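Local structure of uncharacterized protein (Bacillus cereus, 5F2H) at residues L132-H137 / A161-S166; R181-L186 / A214-L219; S201-G206 / G227-A232. The protein is of unknown function but is probably a hydrolase of the alpha/beta hydrolase superfamily. All coordinates share one frame; numbering follows the deposited sequence.

All three contacts lie in the alpha/beta hydrolase-like part of the chain; the centre of contact 1 is about 11 Å from those of contacts 2 and 3, which are about 13 Å apart. Contact 1 joins strand 158-164, outermost within this chain, to strand 131-136; contact 3 carries the same parallel sheet on through strands 202-207 and 227-231. I134 O and M136 N probably bond to G205 N and O, tying these two together. Contact 2 packs helices 179-195 and 209-219 over the sheet, with L186 and A214 resting on I204. Contact 1 closes first along the chain, whereas the segments of contacts 2 and 3 alternate. Together they build one side of the alpha/beta core and, through contacts 1 and 2, part of the subunit interface.

Contact 1: L132-H137 / A161-S166; sequences LFIAMH and ALPQSS
I134 and A161 form a parallel beta bridge between strands 131-136 and 158-164, the latter outermost in the sheet within this chain; the two close a beta-alpha-beta unit through helix 143-150. Two backbone bonds hold it: A161 N donates to F133 O at 2.9 Å, and A135 N to A161 O at 3.1 Å. Beyond them the strands diverge, their axes being turned 33° from each other. P163 lacks an N-H with which to reach A135 O, and a water fills the gap. It donates to A135 O and to P163 O and accepts from H137 N, replacing the direct bonds that would continue the ladder.

The side chains sort to the two faces. With I134, L132 and P163 lie toward helix 179-195; L132 CD1 comes to 3.8 Å from A161 CB, and I134 and P163 pack on this same face. On the face covered by helix 143-150, a methyl of L162 (CD2) packs 3.5 Å from A135 CB. Past the strand, the H137 ring points edge-on toward 163-165, its CG set between the backbone N and the carbonyl carbon (chi1 67°). S165 N meets the ring edge in plane, giving a weak bond of 3.3 Å to H137 NE2, with P163 O also near the plane beside CD2. S165 OG is bonded to V175 O, and the carbonyl of H137 accepts from W176.

The outer side of 161-164 pairs antiparallel with a strand of the second subunit, so the sheet runs on across the interface. The chemistry thus changes along the pair: direct amide bonds first, then, where proline interrupts the ladder, a water that serves A135 O, P163 O and H137 N, and an imidazole that gives S165 N only a weak acceptor.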
ATOM      1  N   LEU B 132      -2.739  -4.519  -8.691  1.00 83.38           N
ATOM      2  CA  LEU B 132      -3.815  -5.165  -9.440  1.00 76.37           C
ATOM      3  C   LEU B 132      -3.586  -6.632  -9.621  1.00 71.78           C
ATOM      4  O   LEU B 132      -2.464  -7.069  -9.773  1.00 76.20           O
ATOM      5  CB  LEU B 132      -3.971  -4.534 -10.827  1.00 74.05           C
ATOM      6  CG  LEU B 132      -5.011  -5.174 -11.759  1.00 71.09           C
ATOM      7  CD1 LEU B 132      -6.406  -5.210 -11.156  1.00 72.87           C
ATOM      8  CD2 LEU B 132      -5.066  -4.421 -13.072  1.00 70.49           C
ATOM      9  N   PHE B 133      -4.667  -7.397  -9.577  1.00 67.03           N
ATOM     10  CA  PHE B 133      -4.600  -8.829  -9.768  1.00 59.83           C
ATOM     11  C   PHE B 133      -5.759  -9.193 -10.686  1.00 59.13           C
ATOM     12  O   PHE B 133      -6.908  -8.874 -10.399  1.00 55.08           O
ATOM     13  CB  PHE B 133      -4.759  -9.573  -8.463  1.00 57.45           C
ATOM     14  CG  PHE B 133      -4.499 -11.038  -8.584  1.00 52.72           C
ATOM     15  CD1 PHE B 133      -5.349 -11.846  -9.310  1.00 51.70           C
ATOM     16  CD2 PHE B 133      -3.450 -11.616  -7.914  1.00 51.91           C
ATOM     17  CE1 PHE B 133      -5.136 -13.210  -9.388  1.00 50.24           C
ATOM     18  CE2 PHE B 133      -3.215 -12.971  -7.995  1.00 50.69           C
ATOM     19  CZ  PHE B 133      -4.063 -13.776  -8.717  1.00 49.68           C
ATOM     20  N   ILE B 134      -5.469  -9.873 -11.789  1.00 59.07           N
ATOM     21  CA  ILE B 134      -6.535 -10.233 -12.686  1.00 56.27           C
ATOM     22  C   ILE B 134      -6.647 -11.736 -12.736  1.00 56.64           C
ATOM     23  O   ILE B 134      -5.679 -12.410 -13.032  1.00 56.71           O
ATOM     24  CB  ILE B 134      -6.268  -9.725 -14.085  1.00 54.32           C
ATOM     25  CG1 ILE B 134      -5.830  -8.276 -14.036  1.00 57.25           C
ATOM     26  CG2 ILE B 134      -7.504  -9.905 -14.931  1.00 53.06           C
ATOM     27  CD1 ILE B 134      -5.562  -7.686 -15.412  1.00 61.22           C
ATOM     28  N   ALA B 135      -7.820 -12.261 -12.418  1.00 56.43           N
ATOM     29  CA  ALA B 135      -8.031 -13.690 -12.444  1.00 55.70           C
ATOM     30  C   ALA B 135      -8.931 -14.030 -13.608  1.00 56.90           C
ATOM     31  O   ALA B 135      -9.922 -13.321 -13.836  1.00 57.79           O
ATOM     32  CB  ALA B 135      -8.652 -14.169 -11.150  1.00 54.92           C
HETATM   33  N   MSE B 136      -8.612 -15.127 -14.306  1.00 53.04           N
HETATM   34  CA  MSE B 136      -9.393 -15.572 -15.460  1.00 54.54           C
HETATM   35  C   MSE B 136     -10.111 -16.876 -15.260  1.00 52.45           C
HETATM   36  O   MSE B 136      -9.501 -17.938 -15.156  1.00 54.33           O
HETATM   37  CB  MSE B 136      -8.487 -15.801 -16.678  1.00 57.98           C
HETATM   38  CG  MSE B 136      -7.579 -14.623 -16.998  1.00 59.16           C
HETATM   39 SE   MSE B 136      -8.718 -13.233 -17.816  0.88 62.39          SE
HETATM   40  CE  MSE B 136      -8.195 -12.003 -16.415  1.00 61.08           C
ATOM     41  N   HIS B 137     -11.430 -16.818 -15.291  1.00 52.56           N
ATOM     42  CA  HIS B 137     -12.243 -18.003 -15.142  1.00 52.11           C
ATOM     43  C   HIS B 137     -11.989 -19.046 -16.220  1.00 52.07           C
ATOM     44  O   HIS B 137     -11.426 -18.735 -17.264  1.00 60.85           O
ATOM     45  CB  HIS B 137     -13.720 -17.617 -15.185  1.00 53.12           C
ATOM     46  CG  HIS B 137     -14.193 -17.110 -16.516  1.00 54.61           C
ATOM     47  ND1 HIS B 137     -14.736 -17.934 -17.480  1.00 53.45           N
ATOM     48  CD2 HIS B 137     -14.262 -15.854 -17.018  1.00 53.95           C
ATOM     49  CE1 HIS B 137     -15.122 -17.210 -18.513  1.00 52.12           C
ATOM     50  NE2 HIS B 137     -14.832 -15.946 -18.264  1.00 51.60           N
ATOM     51  N   ALA B 161      -9.607  -7.873 -10.216  1.00 63.59           N
ATOM     52  CA  ALA B 161     -10.385  -7.674 -11.408  1.00 63.32           C
ATOM     53  C   ALA B 161     -10.741  -9.052 -11.917  1.00 62.20           C
ATOM     54  O   ALA B 161      -9.870  -9.904 -12.052  1.00 62.33           O
ATOM     55  CB  ALA B 161      -9.563  -6.950 -12.442  1.00 64.68           C
ATOM     56  N   LEU B 162     -12.024  -9.295 -12.141  1.00 61.80           N
ATOM     57  CA  LEU B 162     -12.469 -10.578 -12.657  1.00 61.06           C
ATOM     58  C   LEU B 162     -13.164 -10.319 -13.986  1.00 60.35           C
ATOM     59  O   LEU B 162     -14.291  -9.842 -14.006  1.00 62.88           O
ATOM     60  CB  LEU B 162     -13.411 -11.284 -11.680  1.00 61.07           C
ATOM     61  CG  LEU B 162     -12.850 -11.650 -10.299  1.00 62.97           C
ATOM     62  CD1 LEU B 162     -13.910 -12.306  -9.424  1.00 64.79           C
ATOM     63  CD2 LEU B 162     -11.648 -12.560 -10.414  1.00 59.30           C
ATOM     64  N   PRO B 163     -12.483 -10.609 -15.106  1.00 56.82           N
ATOM     65  CA  PRO B 163     -13.084 -10.391 -16.419  1.00 55.85           C
ATOM     66  C   PRO B 163     -13.952 -11.558 -16.832  1.00 54.28           C
ATOM     67  O   PRO B 163     -13.709 -12.671 -16.408  1.00 54.38           O
ATOM     68  CB  PRO B 163     -11.873 -10.289 -17.355  1.00 53.70           C
ATOM     69  CG  PRO B 163     -10.693 -10.070 -16.462  1.00 53.32           C
ATOM     70  CD  PRO B 163     -11.039 -10.842 -15.225  1.00 56.11           C
ATOM     71  N   GLN B 164     -14.975 -11.289 -17.623  1.00 55.71           N
ATOM     72  CA  GLN B 164     -15.863 -12.325 -18.094  1.00 57.16           C
ATOM     73  C   GLN B 164     -15.853 -12.275 -19.629  1.00 60.87           C
ATOM     74  O   GLN B 164     -16.008 -11.194 -20.236  1.00 61.91           O
ATOM     75  CB  GLN B 164     -17.273 -12.106 -17.574  1.00 56.29           C
ATOM     76  CG  GLN B 164     -18.190 -13.299 -17.751  1.00 55.93           C
ATOM     77  CD  GLN B 164     -19.578 -13.024 -17.187  1.00 59.04           C
ATOM     78  OE1 GLN B 164     -19.977 -13.599 -16.176  1.00 56.98           O
ATOM     79  NE2 GLN B 164     -20.252 -12.050 -17.754  1.00 60.95           N
ATOM     80  N   SER B 165     -15.704 -13.445 -20.250  1.00 58.94           N
ATOM     81  CA  SER B 165     -15.659 -13.526 -21.696  1.00 60.93           C
ATOM     82  C   SER B 165     -17.000 -13.228 -22.320  1.00 60.35           C
ATOM     83  O   SER B 165     -18.044 -13.531 -21.761  1.00 62.80           O
ATOM     84  CB  SER B 165     -15.208 -14.915 -22.143  1.00 60.30           C
ATOM     85  OG  SER B 165     -15.265 -15.025 -23.560  1.00 58.43           O
ATOM     86  N   SER B 166     -16.960 -12.634 -23.493  1.00 59.77           N
ATOM     87  CA  SER B 166     -18.172 -12.328 -24.216  1.00 61.47           C
ATOM     88  C   SER B 166     -18.712 -13.566 -24.932  1.00 62.94           C
ATOM     89  O   SER B 166     -19.863 -13.582 -25.332  1.00 64.82           O
ATOM     90  CB  SER B 166     -17.866 -11.273 -25.259  1.00 63.05           C
ATOM     91  OG  SER B 166     -16.837 -11.736 -26.115  1.00 63.65           O
TER
HETATM   92  O   HOH W   1     -12.601 -14.089 -14.501  1.00 48.08           O

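Contact 2: R181-L186 / A214-L219; sequences RGKEEL and ALYTIL
T217 and K183 mark the closest backbone approach between 181-186 and 214-219, parts of helices 179-195 and 209-219, which cross steeply over the parallel sheet of the alpha/beta hydrolase fold. The axes of the two segments pass 9.1 Å apart at -67°. T217 fits between K183 and L186, which lie one helical turn apart: its OG1 is 3.3 Å from K183 CA and 3.4 Å from K183 CG, while L186 CD2 reaches T217 CB at 3.7 Å. The hydroxyl is itself bonded to V213 O in its own helix, so it presents a small, already satisfied surface to its neighbours.

With CG opposite the backbone N (chi1 -179°), the K183 chain heads toward Y216 and then bends at chi3 (65°); its CD passes obliquely across the CD2/CE2 side of Y216, 3.6 Å from CE2. The polar ends have partners nearby: Y216 OH is bonded to Q180 NE2, while K183 NZ has a weak bond to Q180 OE1 and a long, weak ion pair with D222. Beneath this layer, L186 and A214 both rest on I204. Two helices, one preceding and one following strand 202-207, thus cover the I204 side of the parallel sheet, as in the alpha/beta hydrolase fold.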
ATOM      1  N   ARG B 181     -10.297 -12.930 -29.359  1.00 71.41           N
ATOM      2  CA  ARG B 181     -11.224 -11.995 -28.718  1.00 73.84           C
ATOM      3  C   ARG B 181     -10.820 -11.912 -27.247  1.00 69.95           C
ATOM      4  O   ARG B 181     -10.791 -10.842 -26.662  1.00 68.63           O
ATOM      5  CB  ARG B 181     -12.649 -12.490 -28.866  1.00 76.07           C
ATOM      6  CG  ARG B 181     -13.109 -12.546 -30.302  1.00 84.45           C
ATOM      7  CD  ARG B 181     -14.419 -13.289 -30.446  1.00 87.86           C
ATOM      8  NE  ARG B 181     -15.493 -12.739 -29.634  1.00 90.38           N
ATOM      9  CZ  ARG B 181     -16.727 -13.244 -29.610  1.00 99.88           C
ATOM     10  NH1 ARG B 181     -17.035 -14.292 -30.371  1.00106.02           N
ATOM     11  NH2 ARG B 181     -17.662 -12.702 -28.836  1.00 97.66           N
ATOM     12  N   GLY B 182     -10.463 -13.053 -26.672  1.00 66.86           N
ATOM     13  CA  GLY B 182     -10.033 -13.105 -25.297  1.00 67.93           C
ATOM     14  C   GLY B 182      -8.865 -12.180 -25.047  1.00 67.99           C
ATOM     15  O   GLY B 182      -8.907 -11.352 -24.157  1.00 72.33           O
ATOM     16  N   LYS B 183      -7.802 -12.342 -25.809  1.00 71.26           N
ATOM     17  CA  LYS B 183      -6.633 -11.497 -25.652  1.00 72.92           C
ATOM     18  C   LYS B 183      -7.025 -10.039 -25.806  1.00 71.88           C
ATOM     19  O   LYS B 183      -6.527  -9.193 -25.080  1.00 70.73           O
ATOM     20  CB  LYS B 183      -5.620 -11.810 -26.741  1.00 82.67           C
ATOM     21  CG  LYS B 183      -4.332 -11.000 -26.656  1.00 87.42           C
ATOM     22  CD  LYS B 183      -3.486 -11.164 -27.903  1.00 90.33           C
ATOM     23  CE  LYS B 183      -4.219 -10.584 -29.108  1.00 96.31           C
ATOM     24  NZ  LYS B 183      -3.421 -10.667 -30.362  1.00100.99           N
ATOM     25  N   GLU B 184      -7.886  -9.754 -26.783  1.00 73.67           N
ATOM     26  CA  GLU B 184      -8.343  -8.381 -27.055  1.00 76.13           C
ATOM     27  C   GLU B 184      -9.047  -7.802 -25.871  1.00 69.97           C
ATOM     28  O   GLU B 184      -8.667  -6.751 -25.396  1.00 71.38           O
ATOM     29  CB  GLU B 184      -9.287  -8.322 -28.253  1.00 82.16           C
ATOM     30  CG  GLU B 184      -8.663  -8.759 -29.562  1.00 89.26           C
ATOM     31  CD  GLU B 184      -9.670  -8.823 -30.682  1.00 97.55           C
ATOM     32  OE1 GLU B 184     -10.807  -8.335 -30.496  1.00101.08           O
ATOM     33  OE2 GLU B 184      -9.320  -9.376 -31.750  1.00108.92           O
ATOM     34  N   GLU B 185     -10.079  -8.497 -25.409  1.00 66.17           N
ATOM     35  CA  GLU B 185     -10.860  -8.071 -24.244  1.00 64.01           C
ATOM     36  C   GLU B 185      -9.941  -7.867 -23.067  1.00 60.29           C
ATOM     37  O   GLU B 185      -9.936  -6.801 -22.473  1.00 61.00           O
ATOM     38  CB  GLU B 185     -11.937  -9.094 -23.892  1.00 62.12           C
ATOM     39  CG  GLU B 185     -12.975  -9.257 -24.988  1.00 64.53           C
ATOM     40  CD  GLU B 185     -14.007 -10.320 -24.683  1.00 66.40           C
ATOM     41  OE1 GLU B 185     -14.183 -10.673 -23.474  1.00 69.34           O
ATOM     42  OE2 GLU B 185     -14.662 -10.771 -25.658  1.00 64.30           O
ATOM     43  N   LEU B 186      -9.112  -8.862 -22.776  1.00 58.91           N
ATOM     44  CA  LEU B 186      -8.177  -8.761 -21.675  1.00 59.81           C
ATOM     45  C   LEU B 186      -7.363  -7.483 -21.755  1.00 63.12           C
ATOM     46  O   LEU B 186      -7.050  -6.880 -20.737  1.00 65.94           O
ATOM     47  CB  LEU B 186      -7.261  -9.984 -21.582  1.00 58.31           C
ATOM     48  CG  LEU B 186      -6.317  -9.933 -20.360  1.00 60.53           C
ATOM     49  CD1 LEU B 186      -7.057  -9.589 -19.063  1.00 59.78           C
ATOM     50  CD2 LEU B 186      -5.509 -11.212 -20.161  1.00 58.36           C
ATOM     51  N   ALA B 214      -4.589 -15.838 -20.616  1.00 53.79           N
ATOM     52  CA  ALA B 214      -3.703 -15.041 -19.788  1.00 56.06           C
ATOM     53  C   ALA B 214      -2.278 -15.141 -20.330  1.00 62.22           C
ATOM     54  O   ALA B 214      -1.594 -14.132 -20.478  1.00 70.25           O
ATOM     55  CB  ALA B 214      -3.727 -15.531 -18.357  1.00 55.36           C
ATOM     56  N   LEU B 215      -1.830 -16.358 -20.626  1.00 61.61           N
ATOM     57  CA  LEU B 215      -0.486 -16.544 -21.116  1.00 64.74           C
ATOM     58  C   LEU B 215      -0.333 -15.998 -22.558  1.00 67.10           C
ATOM     59  O   LEU B 215       0.682 -15.399 -22.891  1.00 65.02           O
ATOM     60  CB  LEU B 215      -0.082 -18.021 -21.052  1.00 64.96           C
ATOM     61  CG  LEU B 215       1.389 -18.316 -21.408  1.00 65.87           C
ATOM     62  CD1 LEU B 215       2.313 -17.650 -20.403  1.00 65.17           C
ATOM     63  CD2 LEU B 215       1.680 -19.804 -21.440  1.00 66.04           C
ATOM     64  N   TYR B 216      -1.339 -16.190 -23.396  1.00 65.87           N
ATOM     65  CA  TYR B 216      -1.267 -15.699 -24.760  1.00 69.93           C
ATOM     66  C   TYR B 216      -1.091 -14.189 -24.741  1.00 68.57           C
ATOM     67  O   TYR B 216      -0.174 -13.654 -25.336  1.00 71.19           O
ATOM     68  CB  TYR B 216      -2.534 -16.095 -25.508  1.00 71.03           C
ATOM     69  CG  TYR B 216      -2.524 -15.775 -26.972  1.00 76.71           C
ATOM     70  CD1 TYR B 216      -1.730 -16.502 -27.843  1.00 79.55           C
ATOM     71  CD2 TYR B 216      -3.420 -14.873 -27.516  1.00 80.60           C
ATOM     72  CE1 TYR B 216      -1.753 -16.270 -29.202  1.00 83.25           C
ATOM     73  CE2 TYR B 216      -3.462 -14.646 -28.884  1.00 84.47           C
ATOM     74  CZ  TYR B 216      -2.617 -15.342 -29.722  1.00 83.81           C
ATOM     75  OH  TYR B 216      -2.630 -15.117 -31.079  1.00 86.49           O
ATOM     76  N   THR B 217      -1.924 -13.521 -23.960  1.00 66.62           N
ATOM     77  CA  THR B 217      -1.889 -12.064 -23.835  1.00 66.25           C
ATOM     78  C   THR B 217      -0.528 -11.538 -23.394  1.00 67.24           C
ATOM     79  O   THR B 217       0.025 -10.628 -24.005  1.00 66.41           O
ATOM     80  CB  THR B 217      -2.998 -11.588 -22.862  1.00 60.00           C
ATOM     81  OG1 THR B 217      -4.275 -12.001 -23.377  1.00 59.10           O
ATOM     82  CG2 THR B 217      -3.012 -10.098 -22.743  1.00 59.10           C
ATOM     83  N   ILE B 218      -0.001 -12.108 -22.321  1.00 68.57           N
ATOM     84  CA  ILE B 218       1.303 -11.699 -21.819  1.00 70.67           C
ATOM     85  C   ILE B 218       2.373 -11.743 -22.882  1.00 72.24           C
ATOM     86  O   ILE B 218       3.135 -10.802 -23.026  1.00 76.91           O
ATOM     87  CB  ILE B 218       1.819 -12.647 -20.732  1.00 71.72           C
ATOM     88  CG1 ILE B 218       0.974 -12.522 -19.462  1.00 73.72           C
ATOM     89  CG2 ILE B 218       3.272 -12.314 -20.388  1.00 73.81           C
ATOM     90  CD1 ILE B 218       1.399 -13.468 -18.348  1.00 71.53           C
ATOM     91  N   LEU B 219       2.430 -12.859 -23.602  1.00 70.79           N
ATOM     92  CA  LEU B 219       3.430 -13.080 -24.631  1.00 73.39           C
ATOM     93  C   LEU B 219       3.339 -12.131 -25.812  1.00 77.83           C
ATOM     94  O   LEU B 219       4.351 -11.885 -26.459  1.00 80.82           O
ATOM     95  CB  LEU B 219       3.426 -14.534 -25.091  1.00 73.16           C
ATOM     96  CG  LEU B 219       3.705 -15.532 -23.956  1.00 70.28           C
ATOM     97  CD1 LEU B 219       3.705 -16.950 -24.505  1.00 69.92           C
ATOM     98  CD2 LEU B 219       5.011 -15.244 -23.224  1.00 69.65           C
TER

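Contact 3: S201-G206 / G227-A232; sequences SVIIGG and GFIFMA
I229 N donates to I204 O at 3.0 Å, tilted 24° from the carbonyl plane, and so binds strand 227-231 to strand 202-207; F228 CA adds a minor CA-H...O approach to the same oxygen. The parallel ladder continues past it, with M231 N bonded to G206 O at 3.0 Å and G206 N giving a weak bond of 3.3 Å to I229 O.

Side chains meet on both faces. I203 CG2 touches I229 CD1 at 3.8 Å; both isoleucines pack on helix 300-313, and I229 lies beside F133 of strand 131-136. On the other face I204 CG2 approaches F228 CB at 4.2 Å. A chi1 of 65° swings the F228 ring from I204 and turns its edge to one face of F230, CD2 offset toward the rim. F230 in turn brings the edge of its ring near G206 N and packs on A211 and A214 of helix 209-219.

This pair closes a beta-alpha-beta unit through that helix. Strand 202-207 leads into a GxSxG sequence that begins at G206, an arrangement consistent with the nucleophile elbow of alpha/beta hydrolases.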
ATOM      1  N   SER B 201       2.419  -2.870  -8.983  1.00100.96           N
ATOM      2  CA  SER B 201       2.492  -4.309  -9.222  1.00 92.90           C
ATOM      3  C   SER B 201       1.255  -4.892  -9.895  1.00 88.68           C
ATOM      4  O   SER B 201       0.134  -4.496  -9.584  1.00 91.45           O
ATOM      5  CB  SER B 201       2.738  -5.046  -7.900  1.00 92.47           C
ATOM      6  OG  SER B 201       2.797  -6.454  -8.096  1.00 90.93           O
ATOM      7  N   VAL B 202       1.469  -5.850 -10.805  1.00 83.81           N
ATOM      8  CA  VAL B 202       0.371  -6.531 -11.515  1.00 76.89           C
ATOM      9  C   VAL B 202       0.647  -8.040 -11.672  1.00 76.30           C
ATOM     10  O   VAL B 202       1.668  -8.450 -12.216  1.00 77.75           O
ATOM     11  CB  VAL B 202       0.114  -5.930 -12.900  1.00 72.14           C
ATOM     12  CG1 VAL B 202      -1.035  -6.654 -13.586  1.00 67.52           C
ATOM     13  CG2 VAL B 202      -0.190  -4.447 -12.783  1.00 73.38           C
ATOM     14  N   ILE B 203      -0.270  -8.859 -11.177  1.00 73.13           N
ATOM     15  CA  ILE B 203      -0.150 -10.302 -11.253  1.00 71.61           C
ATOM     16  C   ILE B 203      -1.386 -10.818 -11.952  1.00 68.76           C
ATOM     17  O   ILE B 203      -2.494 -10.407 -11.599  1.00 72.99           O
ATOM     18  CB  ILE B 203      -0.130 -10.924  -9.838  1.00 73.16           C
ATOM     19  CG1 ILE B 203       1.066 -10.397  -9.037  1.00 77.42           C
ATOM     20  CG2 ILE B 203      -0.124 -12.450  -9.917  1.00 72.50           C
ATOM     21  CD1 ILE B 203       1.161 -10.937  -7.622  1.00 78.10           C
ATOM     22  N   ILE B 204      -1.228 -11.723 -12.916  1.00 62.89           N
ATOM     23  CA  ILE B 204      -2.403 -12.272 -13.577  1.00 61.60           C
ATOM     24  C   ILE B 204      -2.490 -13.757 -13.285  1.00 60.42           C
ATOM     25  O   ILE B 204      -1.502 -14.462 -13.339  1.00 62.62           O
ATOM     26  CB  ILE B 204      -2.491 -11.989 -15.077  1.00 62.58           C
ATOM     27  CG1 ILE B 204      -3.835 -12.494 -15.605  1.00 61.17           C
ATOM     28  CG2 ILE B 204      -1.339 -12.646 -15.817  1.00 65.75           C
ATOM     29  CD1 ILE B 204      -4.148 -12.085 -17.023  1.00 64.39           C
ATOM     30  N   GLY B 205      -3.677 -14.195 -12.885  1.00 57.98           N
ATOM     31  CA  GLY B 205      -3.942 -15.576 -12.557  1.00 55.67           C
ATOM     32  C   GLY B 205      -5.030 -16.109 -13.462  1.00 56.53           C
ATOM     33  O   GLY B 205      -5.788 -15.338 -14.080  1.00 57.30           O
ATOM     34  N   GLY B 206      -5.138 -17.435 -13.530  1.00 55.62           N
ATOM     35  CA  GLY B 206      -6.165 -18.073 -14.360  1.00 51.82           C
ATOM     36  C   GLY B 206      -6.330 -19.544 -14.032  1.00 49.27           C
ATOM     37  O   GLY B 206      -5.468 -20.137 -13.371  1.00 52.61           O
ATOM     38  N   GLY B 227       4.123 -11.076 -12.484  1.00 71.77           N
ATOM     39  CA  GLY B 227       4.118 -12.518 -12.248  1.00 67.84           C
ATOM     40  C   GLY B 227       2.812 -13.141 -12.693  1.00 64.37           C
ATOM     41  O   GLY B 227       1.885 -12.438 -13.042  1.00 63.47           O
ATOM     42  N   PHE B 228       2.718 -14.462 -12.690  1.00 64.09           N
ATOM     43  CA  PHE B 228       1.474 -15.100 -13.112  1.00 63.17           C
ATOM     44  C   PHE B 228       1.250 -16.342 -12.276  1.00 62.54           C
ATOM     45  O   PHE B 228       2.194 -17.083 -11.981  1.00 67.67           O
ATOM     46  CB  PHE B 228       1.517 -15.448 -14.600  1.00 62.54           C
ATOM     47  CG  PHE B 228       2.546 -16.481 -14.946  1.00 62.00           C
ATOM     48  CD1 PHE B 228       3.863 -16.131 -15.143  1.00 65.96           C
ATOM     49  CD2 PHE B 228       2.192 -17.796 -15.069  1.00 62.91           C
ATOM     50  CE1 PHE B 228       4.818 -17.084 -15.485  1.00 70.04           C
ATOM     51  CE2 PHE B 228       3.136 -18.761 -15.410  1.00 68.01           C
ATOM     52  CZ  PHE B 228       4.454 -18.405 -15.620  1.00 68.16           C
ATOM     53  N   ILE B 229      -0.007 -16.604 -11.956  1.00 62.58           N
ATOM     54  CA  ILE B 229      -0.346 -17.757 -11.113  1.00 65.59           C
ATOM     55  C   ILE B 229      -1.376 -18.665 -11.771  1.00 65.12           C
ATOM     56  O   ILE B 229      -2.573 -18.406 -11.664  1.00 63.62           O
ATOM     57  CB  ILE B 229      -0.908 -17.270  -9.756  1.00 66.59           C
ATOM     58  CG1 ILE B 229       0.035 -16.246  -9.109  1.00 66.97           C
ATOM     59  CG2 ILE B 229      -1.138 -18.444  -8.814  1.00 67.69           C
ATOM     60  CD1 ILE B 229      -0.511 -15.644  -7.844  1.00 66.80           C
ATOM     61  N   PHE B 230      -0.928 -19.747 -12.407  1.00 66.21           N
ATOM     62  CA  PHE B 230      -1.864 -20.634 -13.077  1.00 65.57           C
ATOM     63  C   PHE B 230      -2.252 -21.867 -12.299  1.00 67.23           C
ATOM     64  O   PHE B 230      -1.437 -22.458 -11.594  1.00 74.02           O
ATOM     65  CB  PHE B 230      -1.356 -21.060 -14.438  1.00 67.96           C
ATOM     66  CG  PHE B 230      -0.990 -19.917 -15.334  1.00 68.82           C
ATOM     67  CD1 PHE B 230      -1.799 -18.790 -15.425  1.00 67.46           C
ATOM     68  CD2 PHE B 230       0.016 -20.084 -16.282  1.00 68.89           C
ATOM     69  CE1 PHE B 230      -1.498 -17.775 -16.325  1.00 69.68           C
ATOM     70  CE2 PHE B 230       0.310 -19.085 -17.185  1.00 66.24           C
ATOM     71  CZ  PHE B 230      -0.440 -17.926 -17.202  1.00 67.42           C
HETATM   72  N   MSE B 231      -3.518 -22.246 -12.446  1.00 65.25           N
HETATM   73  CA  MSE B 231      -4.085 -23.408 -11.768  1.00 61.49           C
HETATM   74  C   MSE B 231      -4.585 -24.296 -12.862  1.00 61.53           C
HETATM   75  O   MSE B 231      -5.439 -23.893 -13.670  1.00 61.45           O
HETATM   76  CB  MSE B 231      -5.225 -22.937 -10.860  1.00 57.36           C
HETATM   77  CG  MSE B 231      -5.990 -24.070 -10.175  1.00 56.84           C
HETATM   78 SE   MSE B 231      -4.908 -24.969  -8.789  0.78 57.08          SE
HETATM   79  CE  MSE B 231      -4.878 -26.742  -9.662  1.00 58.69           C
ATOM     80  N   ALA B 232      -4.008 -25.487 -12.953  1.00 60.49           N
ATOM     81  CA  ALA B 232      -4.416 -26.444 -13.976  1.00 59.71           C
ATOM     82  C   ALA B 232      -4.571 -25.816 -15.364  1.00 56.32           C
ATOM     83  O   ALA B 232      -5.547 -26.075 -16.070  1.00 53.92           O
ATOM     84  CB  ALA B 232      -5.725 -27.086 -13.551  1.00 61.62           C
TER